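Local coordinates for protein GNAT family acetyltransferase (Mycobacterium smegmatis, PDB 6C30) that probably transfers an acetyl group from acetyl-coenzyme A to an amino group of a protein substrate, as a RimJ-type N-acetyltransferase of the GNAT family, at residues A46-L51 against D61-H66. Residues are numbered along the deposited sequence; the frame is centred on the assembly and turned at random.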
loop_
_atom_site.group_PDB
_atom_site.type_symbol
_atom_site.label_atom_id
_atom_site.label_comp_id
_atom_site.label_asym_id
_atom_site.label_seq_id
_atom_site.Cartn_x
_atom_site.Cartn_y
_atom_site.Cartn_z
ATOM N N ALA A 46 -4.780 -2.755 -23.292
ATOM C CA ALA A 46 -3.795 -3.707 -23.797
ATOM C C ALA A 46 -4.337 -5.126 -23.731
ATOM O O ALA A 46 -4.035 -5.955 -24.596
ATOM C CB ALA A 46 -2.509 -3.604 -23.018
ATOM N N ASP A 47 -5.155 -5.392 -22.718
ATOM C CA ASP A 47 -5.673 -6.738 -22.479
ATOM C C ASP A 47 -7.064 -6.969 -23.056
ATOM O O ASP A 47 -7.725 -7.949 -22.683
ATOM C CB ASP A 47 -5.713 -7.040 -20.982
ATOM C CG ASP A 47 -4.368 -7.426 -20.418
ATOM O OD1 ASP A 47 -3.387 -7.536 -21.188
ATOM O OD2 ASP A 47 -4.308 -7.655 -19.202
ATOM N N GLN A 48 -7.518 -6.091 -23.943
ATOM C CA GLN A 48 -8.852 -6.215 -24.528
ATOM C C GLN A 48 -9.202 -7.647 -24.924
ATOM O O GLN A 48 -10.252 -8.157 -24.562
ATOM C CB GLN A 48 -8.997 -5.328 -25.763
ATOM C CG GLN A 48 -10.356 -5.512 -26.453
ATOM C CD GLN A 48 -10.574 -4.582 -27.620
ATOM O OE1 GLN A 48 -9.728 -3.749 -27.934
ATOM N NE2 GLN A 48 -11.724 -4.725 -28.276
ATOM N N HIS A 49 -8.306 -8.304 -25.649
ATOM C CA HIS A 49 -8.667 -9.606 -26.205
ATOM C C HIS A 49 -8.548 -10.743 -25.212
ATOM O O HIS A 49 -9.103 -11.814 -25.438
ATOM C CB HIS A 49 -7.839 -9.853 -27.457
ATOM C CG HIS A 49 -7.958 -8.737 -28.445
ATOM N ND1 HIS A 49 -9.172 -8.330 -28.950
ATOM C CD2 HIS A 49 -7.027 -7.916 -28.984
ATOM C CE1 HIS A 49 -8.981 -7.321 -29.781
ATOM N NE2 HIS A 49 -7.690 -7.048 -29.818
ATOM N N HIS A 50 -7.917 -10.495 -24.072
ATOM C CA HIS A 50 -7.945 -11.447 -22.975
ATOM C C HIS A 50 -9.187 -11.298 -22.112
ATOM O O HIS A 50 -9.621 -12.260 -21.476
ATOM C CB HIS A 50 -6.715 -11.279 -22.089
ATOM C CG HIS A 50 -5.426 -11.461 -22.817
ATOM N ND1 HIS A 50 -5.044 -12.673 -23.351
ATOM C CD2 HIS A 50 -4.422 -10.595 -23.085
ATOM C CE1 HIS A 50 -3.857 -12.545 -23.918
ATOM N NE2 HIS A 50 -3.457 -11.293 -23.770
ATOM N N LEU A 51 -9.741 -10.088 -22.073
ATOM C CA LEU A 51 -10.839 -9.774 -21.161
ATOM C C LEU A 51 -12.204 -9.807 -21.827
ATOM O O LEU A 51 -13.173 -10.309 -21.246
ATOM C CB LEU A 51 -10.614 -8.394 -20.535
ATOM C CG LEU A 51 -9.414 -8.291 -19.597
ATOM C CD1 LEU A 51 -9.048 -6.830 -19.356
ATOM C CD2 LEU A 51 -9.701 -9.009 -18.279
ATOM N N ASP A 61 -18.046 0.570 -27.500
ATOM C CA ASP A 61 -16.774 0.097 -27.979
ATOM C C ASP A 61 -15.804 -0.024 -26.813
ATOM O O ASP A 61 -15.779 0.832 -25.930
ATOM C CB ASP A 61 -16.234 1.049 -29.039
ATOM C CG ASP A 61 -14.897 0.624 -29.566
ATOM O OD1 ASP A 61 -14.849 -0.331 -30.370
ATOM O OD2 ASP A 61 -13.893 1.246 -29.172
ATOM N N TRP A 62 -15.011 -1.088 -26.810
ATOM C CA TRP A 62 -14.057 -1.348 -25.734
ATOM C C TRP A 62 -13.115 -0.180 -25.524
ATOM O O TRP A 62 -12.757 0.141 -24.382
ATOM C CB TRP A 62 -13.247 -2.606 -26.038
ATOM C CG TRP A 62 -12.382 -3.058 -24.900
ATOM C CD1 TRP A 62 -11.090 -2.689 -24.638
ATOM C CD2 TRP A 62 -12.752 -3.976 -23.870
ATOM N NE1 TRP A 62 -10.638 -3.326 -23.510
ATOM C CE2 TRP A 62 -11.641 -4.122 -23.017
ATOM C CE3 TRP A 62 -13.920 -4.694 -23.586
ATOM C CZ2 TRP A 62 -11.662 -4.953 -21.892
ATOM C CZ3 TRP A 62 -13.939 -5.516 -22.471
ATOM C CH2 TRP A 62 -12.818 -5.637 -21.635
ATOM N N LYS A 63 -12.689 0.451 -26.617
ATOM C CA LYS A 63 -11.697 1.511 -26.525
ATOM C C LYS A 63 -12.305 2.793 -25.982
ATOM O O LYS A 63 -11.603 3.610 -25.386
ATOM C CB LYS A 63 -11.049 1.749 -27.892
ATOM C CG LYS A 63 -10.269 0.530 -28.380
ATOM C CD LYS A 63 -9.557 0.789 -29.698
ATOM C CE LYS A 63 -10.545 0.979 -30.838
ATOM N NZ LYS A 63 -11.454 -0.198 -31.011
ATOM N N VAL A 64 -13.609 2.954 -26.165
ATOM C CA VAL A 64 -14.313 4.104 -25.612
ATOM C C VAL A 64 -14.524 3.889 -24.119
ATOM O O VAL A 64 -14.256 4.777 -23.304
ATOM C CB VAL A 64 -15.662 4.333 -26.320
ATOM C CG1 VAL A 64 -16.480 5.385 -25.586
ATOM C CG2 VAL A 64 -15.431 4.737 -27.767
ATOM N N ARG A 65 -14.994 2.701 -23.765
ATOM C CA ARG A 65 -15.249 2.343 -22.376
ATOM C C ARG A 65 -13.994 2.473 -21.522
ATOM O O ARG A 65 -14.068 2.905 -20.370
ATOM C CB ARG A 65 -15.804 0.915 -22.285
ATOM C CG ARG A 65 -15.933 0.355 -20.872
ATOM C CD ARG A 65 -16.968 1.117 -20.039
ATOM N NE ARG A 65 -17.187 0.457 -18.755
ATOM C CZ ARG A 65 -18.100 0.831 -17.865
ATOM N NH1 ARG A 65 -18.877 1.876 -18.113
ATOM N NH2 ARG A 65 -18.223 0.166 -16.722
ATOM N N HIS A 66 -12.844 2.107 -22.077
ATOM C CA HIS A 66 -11.630 2.036 -21.269
ATOM C C HIS A 66 -10.620 3.134 -21.549
ATOM O O HIS A 66 -9.455 3.028 -21.164
ATOM C CB HIS A 66 -10.994 0.653 -21.441
ATOM C CG HIS A 66 -11.874 -0.449 -20.958
ATOM N ND1 HIS A 66 -12.672 -1.191 -21.803
ATOM C CD2 HIS A 66 -12.120 -0.911 -19.710
ATOM C CE1 HIS A 66 -13.363 -2.064 -21.096
ATOM N NE2 HIS A 66 -13.046 -1.917 -19.821
HETATM O O HOH W 1 -13.028 -3.054 -30.299
HETATM O O HOH W 2 -9.805 -2.447 -30.395
#
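Gln48 lays its methylenes over the five-membered ring of Trp62, CG 3.5 Å from the ring centroid in a CH-pi contact over the face. With CG anti to the backbone N (chi1 176°) and the chain extended beyond it, the side chain passes from the NE1 side toward Trp62 CB, opposite in direction to the tryptophan side chain. The amide, 8° from the ring plane, reaches past Trp62 CG to bring NE2 3.4 Å from Trp62 CB. Leu51 adds an apolar contact, its CB 3.7 Å from Trp62 CH2. The opposite indole face carries His66 CE1.

Polar links across the contact are indirect. One water accepts from Gln48 NE2 (2.9 Å), which also donates to Glu52 OE1, and gives a longer bond to Asp61 OD1; another donates to Gln48 OE1 and accepts from Lys63 NZ. Asp61 OD2 caps helix 62-65, met by Lys63 N from above the carboxylate plane, and forms a weak, long salt bridge with Lys63 NZ (3.4 Å). His66 ND1 meets a lone pair of Trp62 O in the carbonyl plane; Trp62 NE1 donates to Arg44 O. These two short GNAT-domain helices thus meet through dispersion and CH-pi contacts, with water carrying the polarity at the amide end.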